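Local coordinates for protein fimbrial subunit CupB6 (PDB 5CYL) that probably serves as the adhesive tip subunit of a chaperone-usher pilus, helping the bacterium attach to surfaces and form biofilms, at residues R231-L245 against S311-A325. Sequence-based numbering, arbitrary orientation.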
loop_
_atom_site.group_PDB
_atom_site.type_symbol
_atom_site.label_atom_id
_atom_site.label_comp_id
_atom_site.label_asym_id
_atom_site.label_seq_id
_atom_site.Cartn_x
_atom_site.Cartn_y
_atom_site.Cartn_z
ATOM N N ARG A 231 -22.991 43.986 -14.633
ATOM C CA ARG A 231 -21.605 44.119 -15.100
ATOM C C ARG A 231 -21.045 42.779 -15.520
ATOM O O ARG A 231 -21.487 41.765 -14.995
ATOM C CB ARG A 231 -20.731 44.716 -14.012
ATOM C CG ARG A 231 -21.231 46.012 -13.436
ATOM C CD ARG A 231 -20.164 46.727 -12.578
ATOM N NE ARG A 231 -20.251 48.221 -12.641
ATOM C CZ ARG A 231 -19.598 49.093 -11.845
ATOM N NH1 ARG A 231 -18.781 48.667 -10.884
ATOM N NH2 ARG A 231 -19.770 50.409 -12.007
ATOM N N VAL A 232 -20.087 42.744 -16.426
ATOM C CA VAL A 232 -19.455 41.489 -16.776
ATOM C C VAL A 232 -18.816 40.937 -15.510
ATOM O O VAL A 232 -18.426 41.713 -14.651
ATOM C CB VAL A 232 -18.403 41.689 -17.878
ATOM C CG1 VAL A 232 -17.504 40.482 -18.004
ATOM C CG2 VAL A 232 -19.068 41.962 -19.203
ATOM N N ASN A 233 -18.729 39.612 -15.396
ATOM C CA ASN A 233 -18.111 38.940 -14.257
ATOM C C ASN A 233 -19.040 38.775 -13.082
ATOM O O ASN A 233 -18.625 38.371 -12.015
ATOM C CB ASN A 233 -16.871 39.682 -13.786
ATOM C CG ASN A 233 -15.673 39.445 -14.653
ATOM O OD1 ASN A 233 -15.649 38.562 -15.485
ATOM N ND2 ASN A 233 -14.667 40.252 -14.456
ATOM N N ASP A 234 -20.299 39.108 -13.285
ATOM C CA ASP A 234 -21.307 39.028 -12.251
ATOM C C ASP A 234 -21.892 37.647 -12.280
ATOM O O ASP A 234 -21.908 37.009 -13.302
ATOM C CB ASP A 234 -22.393 40.068 -12.500
ATOM C CG ASP A 234 -22.041 41.411 -11.947
ATOM O OD1 ASP A 234 -20.888 41.600 -11.538
ATOM O OD2 ASP A 234 -22.913 42.284 -11.918
ATOM N N THR A 235 -22.358 37.170 -11.148
ATOM C CA THR A 235 -22.774 35.788 -11.101
ATOM C C THR A 235 -24.083 35.588 -10.388
ATOM O O THR A 235 -24.471 36.415 -9.574
ATOM C CB THR A 235 -21.741 34.921 -10.395
ATOM O OG1 THR A 235 -21.486 35.458 -9.094
ATOM C CG2 THR A 235 -20.415 34.807 -11.184
ATOM N N SER A 236 -24.741 34.465 -10.683
ATOM C CA SER A 236 -26.034 34.143 -10.099
ATOM C C SER A 236 -25.836 33.621 -8.677
ATOM O O SER A 236 -24.714 33.548 -8.226
ATOM C CB SER A 236 -26.790 33.157 -10.981
ATOM O OG SER A 236 -26.256 31.847 -10.955
ATOM N N THR A 237 -26.905 33.323 -7.941
ATOM C CA THR A 237 -26.746 32.723 -6.617
ATOM C C THR A 237 -26.210 31.286 -6.744
ATOM O O THR A 237 -26.653 30.556 -7.659
ATOM C CB THR A 237 -28.065 32.763 -5.875
ATOM O OG1 THR A 237 -28.505 34.125 -5.792
ATOM C CG2 THR A 237 -27.892 32.211 -4.489
ATOM N N GLU A 238 -25.217 30.945 -5.893
ATOM C CA GLU A 238 -24.476 29.652 -5.906
ATOM C C GLU A 238 -25.338 28.491 -5.564
ATOM O O GLU A 238 -26.138 28.610 -4.662
ATOM C CB GLU A 238 -23.391 29.623 -4.857
ATOM C CG GLU A 238 -22.094 30.130 -5.397
ATOM C CD GLU A 238 -20.977 30.193 -4.379
ATOM O OE1 GLU A 238 -21.220 30.090 -3.155
ATOM O OE2 GLU A 238 -19.825 30.329 -4.830
ATOM N N ARG A 239 -25.136 27.365 -6.238
ATOM C CA ARG A 239 -25.830 26.128 -5.935
ATOM C C ARG A 239 -24.779 25.152 -5.454
ATOM O O ARG A 239 -23.758 24.965 -6.085
ATOM C CB ARG A 239 -26.545 25.594 -7.174
ATOM C CG ARG A 239 -27.610 26.527 -7.726
ATOM C CD ARG A 239 -28.798 26.611 -6.786
ATOM N NE ARG A 239 -29.792 27.599 -7.200
ATOM C CZ ARG A 239 -29.981 28.769 -6.592
ATOM N NH1 ARG A 239 -29.252 29.098 -5.530
ATOM N NH2 ARG A 239 -30.918 29.609 -7.031
ATOM N N SER A 240 -25.020 24.505 -4.320
ATOM C CA SER A 240 -24.057 23.534 -3.740
ATOM C C SER A 240 -24.321 22.075 -4.042
ATOM O O SER A 240 -25.432 21.611 -3.947
ATOM C CB SER A 240 -23.964 23.711 -2.242
ATOM O OG SER A 240 -23.094 24.802 -1.964
ATOM N N PHE A 241 -23.266 21.378 -4.438
ATOM C CA PHE A 241 -23.310 19.939 -4.691
ATOM C C PHE A 241 -22.003 19.278 -4.314
ATOM O O PHE A 241 -20.992 19.934 -4.180
ATOM C CB PHE A 241 -23.712 19.635 -6.134
ATOM C CG PHE A 241 -22.755 20.129 -7.160
ATOM C CD1 PHE A 241 -22.585 21.478 -7.386
ATOM C CD2 PHE A 241 -22.045 19.223 -7.935
ATOM C CE1 PHE A 241 -21.692 21.919 -8.359
ATOM C CE2 PHE A 241 -21.163 19.643 -8.921
ATOM C CZ PHE A 241 -20.986 20.996 -9.134
ATOM N N ASP A 242 -22.029 17.969 -4.131
ATOM C CA ASP A 242 -20.843 17.201 -3.772
ATOM C C ASP A 242 -20.659 16.035 -4.725
ATOM O O ASP A 242 -21.623 15.351 -5.064
ATOM C CB ASP A 242 -21.008 16.689 -2.349
ATOM C CG ASP A 242 -19.723 16.263 -1.743
ATOM O OD1 ASP A 242 -19.213 15.216 -2.063
ATOM O OD2 ASP A 242 -19.205 16.947 -0.901
ATOM N N ILE A 243 -19.426 15.801 -5.150
ATOM C CA ILE A 243 -19.105 14.603 -5.936
ATOM C C ILE A 243 -18.384 13.696 -4.966
ATOM O O ILE A 243 -17.365 14.075 -4.411
ATOM C CB ILE A 243 -18.243 14.892 -7.163
ATOM C CG1 ILE A 243 -19.003 15.787 -8.146
ATOM C CG2 ILE A 243 -17.814 13.592 -7.837
ATOM C CD1 ILE A 243 -18.200 16.127 -9.367
ATOM N N SER A 244 -18.937 12.516 -4.729
ATOM C CA SER A 244 -18.384 11.619 -3.731
ATOM C C SER A 244 -18.110 10.167 -4.180
ATOM O O SER A 244 -18.711 9.654 -5.105
ATOM C CB SER A 244 -19.295 11.644 -2.524
ATOM O OG SER A 244 -18.777 10.805 -1.520
ATOM N N LEU A 245 -17.184 9.530 -3.492
ATOM C CA LEU A 245 -16.830 8.134 -3.714
ATOM C C LEU A 245 -16.964 7.423 -2.386
ATOM O O LEU A 245 -16.689 8.025 -1.338
ATOM C CB LEU A 245 -15.387 7.999 -4.202
ATOM C CG LEU A 245 -15.071 8.381 -5.644
ATOM C CD1 LEU A 245 -13.569 8.448 -5.840
ATOM C CD2 LEU A 245 -15.669 7.389 -6.624
ATOM N N SER A 311 -15.248 7.330 2.749
ATOM C CA SER A 311 -15.567 8.012 1.495
ATOM C C SER A 311 -14.680 9.228 1.193
ATOM O O SER A 311 -14.155 9.872 2.071
ATOM C CB SER A 311 -17.049 8.376 1.414
ATOM O OG SER A 311 -17.390 9.060 2.569
ATOM N N ALA A 312 -14.519 9.516 -0.087
ATOM C CA ALA A 312 -13.790 10.666 -0.556
ATOM C C ALA A 312 -14.743 11.560 -1.346
ATOM O O ALA A 312 -15.480 11.110 -2.187
ATOM C CB ALA A 312 -12.638 10.215 -1.422
ATOM N N ASP A 313 -14.698 12.854 -1.081
ATOM C CA ASP A 313 -15.586 13.787 -1.771
ATOM C C ASP A 313 -14.904 15.093 -2.181
ATOM O O ASP A 313 -13.914 15.501 -1.593
ATOM C CB ASP A 313 -16.815 14.101 -0.916
ATOM C CG ASP A 313 -16.519 15.095 0.168
ATOM O OD1 ASP A 313 -15.646 14.803 1.029
ATOM O OD2 ASP A 313 -17.146 16.173 0.155
ATOM N N LEU A 314 -15.450 15.734 -3.201
ATOM C CA LEU A 314 -15.077 17.101 -3.513
ATOM C C LEU A 314 -16.295 18.002 -3.339
ATOM O O LEU A 314 -17.297 17.832 -4.039
ATOM C CB LEU A 314 -14.538 17.213 -4.940
ATOM C CG LEU A 314 -13.927 18.562 -5.302
ATOM C CD1 LEU A 314 -12.732 18.861 -4.437
ATOM C CD2 LEU A 314 -13.542 18.594 -6.772
ATOM N N PRO A 315 -16.227 18.947 -2.407
ATOM C CA PRO A 315 -17.323 19.897 -2.239
ATOM C C PRO A 315 -17.315 20.952 -3.349
ATOM O O PRO A 315 -16.262 21.488 -3.677
ATOM C CB PRO A 315 -17.060 20.520 -0.874
ATOM C CG PRO A 315 -15.585 20.304 -0.623
ATOM C CD PRO A 315 -15.299 18.965 -1.270
ATOM N N LEU A 316 -18.475 21.227 -3.930
ATOM C CA LEU A 316 -18.563 22.139 -5.061
ATOM C C LEU A 316 -19.770 23.066 -4.989
ATOM O O LEU A 316 -20.793 22.726 -4.407
ATOM C CB LEU A 316 -18.604 21.358 -6.374
ATOM C CG LEU A 316 -17.393 20.511 -6.748
ATOM C CD1 LEU A 316 -17.730 19.525 -7.853
ATOM C CD2 LEU A 316 -16.224 21.368 -7.189
ATOM N N SER A 317 -19.634 24.237 -5.594
ATOM C CA SER A 317 -20.745 25.166 -5.776
ATOM C C SER A 317 -20.699 25.715 -7.196
ATOM O O SER A 317 -19.634 25.897 -7.768
ATOM C CB SER A 317 -20.704 26.296 -4.741
ATOM O OG SER A 317 -19.769 27.279 -5.114
ATOM N N ALA A 318 -21.857 25.977 -7.770
ATOM C CA ALA A 318 -21.940 26.435 -9.158
ATOM C C ALA A 318 -22.868 27.639 -9.339
ATOM O O ALA A 318 -23.825 27.807 -8.591
ATOM C CB ALA A 318 -22.371 25.294 -10.057
ATOM N N ALA A 319 -22.549 28.466 -10.325
ATOM C CA ALA A 319 -23.370 29.632 -10.644
ATOM C C ALA A 319 -23.174 30.045 -12.081
ATOM O O ALA A 319 -22.210 29.638 -12.742
ATOM C CB ALA A 319 -23.083 30.795 -9.717
ATOM N N TYR A 320 -24.134 30.805 -12.589
ATOM C CA TYR A 320 -23.989 31.468 -13.886
ATOM C C TYR A 320 -23.025 32.654 -13.779
ATOM O O TYR A 320 -23.003 33.368 -12.772
ATOM C CB TYR A 320 -25.349 31.948 -14.357
ATOM C CG TYR A 320 -26.188 30.820 -14.874
ATOM C CD1 TYR A 320 -25.765 30.076 -15.984
ATOM C CD2 TYR A 320 -27.387 30.488 -14.278
ATOM C CE1 TYR A 320 -26.517 29.030 -16.483
ATOM C CE2 TYR A 320 -28.153 29.425 -14.750
ATOM C CZ TYR A 320 -27.718 28.700 -15.843
ATOM O OH TYR A 320 -28.493 27.668 -16.369
ATOM N N ILE A 321 -22.232 32.866 -14.813
ATOM C CA ILE A 321 -21.369 34.049 -14.858
ATOM C C ILE A 321 -21.613 34.789 -16.150
ATOM O O ILE A 321 -21.824 34.163 -17.199
ATOM C CB ILE A 321 -19.886 33.680 -14.735
ATOM C CG1 ILE A 321 -19.052 34.920 -14.404
ATOM C CG2 ILE A 321 -19.413 32.964 -15.993
ATOM C CD1 ILE A 321 -17.574 34.661 -14.220
ATOM N N ARG A 322 -21.592 36.105 -16.102
ATOM C CA ARG A 322 -21.766 36.862 -17.330
ATOM C C ARG A 322 -20.457 37.123 -18.063
ATOM O O ARG A 322 -19.564 37.799 -17.546
ATOM C CB ARG A 322 -22.432 38.169 -17.009
ATOM C CG ARG A 322 -22.614 39.052 -18.223
ATOM C CD ARG A 322 -22.786 40.489 -17.806
ATOM N NE ARG A 322 -22.568 41.389 -18.912
ATOM C CZ ARG A 322 -22.941 42.657 -18.912
ATOM N NH1 ARG A 322 -23.541 43.187 -17.843
ATOM N NH2 ARG A 322 -22.697 43.400 -19.979
ATOM N N ILE A 323 -20.344 36.621 -19.277
ATOM C CA ILE A 323 -19.112 36.886 -20.019
ATOM C C ILE A 323 -19.248 37.901 -21.155
ATOM O O ILE A 323 -18.239 38.489 -21.497
ATOM C CB ILE A 323 -18.423 35.618 -20.528
ATOM C CG1 ILE A 323 -19.337 35.015 -21.591
ATOM C CG2 ILE A 323 -18.077 34.718 -19.338
ATOM C CD1 ILE A 323 -19.074 33.589 -22.015
ATOM N N GLY A 324 -20.447 38.136 -21.699
ATOM C CA GLY A 324 -20.592 39.074 -22.825
ATOM C C GLY A 324 -20.602 40.571 -22.508
ATOM O O GLY A 324 -21.004 41.024 -21.442
ATOM N N ALA A 325 -20.195 41.380 -23.468
ATOM C CA ALA A 325 -20.426 42.836 -23.346
ATOM C C ALA A 325 -21.890 43.191 -23.684
ATOM O O ALA A 325 -22.678 42.312 -24.090
ATOM C CB ALA A 325 -19.459 43.575 -24.258
#
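Leu316 and Phe241 face each other as a hydrogen-bonded pair where strands 239-245 and 311-322 run antiparallel, their axes 163° apart. Leu316 lays its CB over one face of the phenyl ring, 3.8 Å from the ring centroid of Phe241, a CH-pi contact. The ring is brought there by chi1 of 63°, which sets CG of Phe241 between its own backbone N and carbonyl carbon. CD1 of Leu316 reaches on to CE2 of Phe241 and to CD1 of Ile243, while Ala318 CB meets Phe241 CE1 at 3.8 Å; Val287 of strand 283-289 touches both Phe241 and Leu316, and Ile256 and Phe258 pack on Ile243. Paired backbone bonds repeat at Arg239-Ala318, Phe241-Leu316 and Ile243-Leu314, and Leu245 N donates to Ala312 O. On the other face the carboxylates of Asp242 and Asp313 come close and nearly coplanar in the model, their exact spacing uncertain, and Arg306 forms a salt bridge to Asp313.

Between Arg239 and Thr235 the register shifts by one. Here Ser236 is tied to Tyr320 twice: its N donates to Tyr320 O, and its OG receives Tyr320 N at 2.9 Å. Beyond lies Arg322, whose extended side chain runs alongside the type II turn 231-234. Val232 N sits over one face of its guanidinium, and Val232 CG2 is 3.6 Å from Arg322 NE. NE (3.0 Å) and NH2 of Arg322 grip Gly324 O side-on, in the guanidinium plane, while NH1 bonds to Phe229 O. The turn is fastened to the strand end by Asn233 N to Arg322 O and Arg322 N to Asp234 O. Two antiparallel ladders joined by a register shift thus add strand 239-245 and its preceding loop to the side of strand 311-322 in the immunoglobulin-like beta-sandwich characteristic of fimbrial pilin domains.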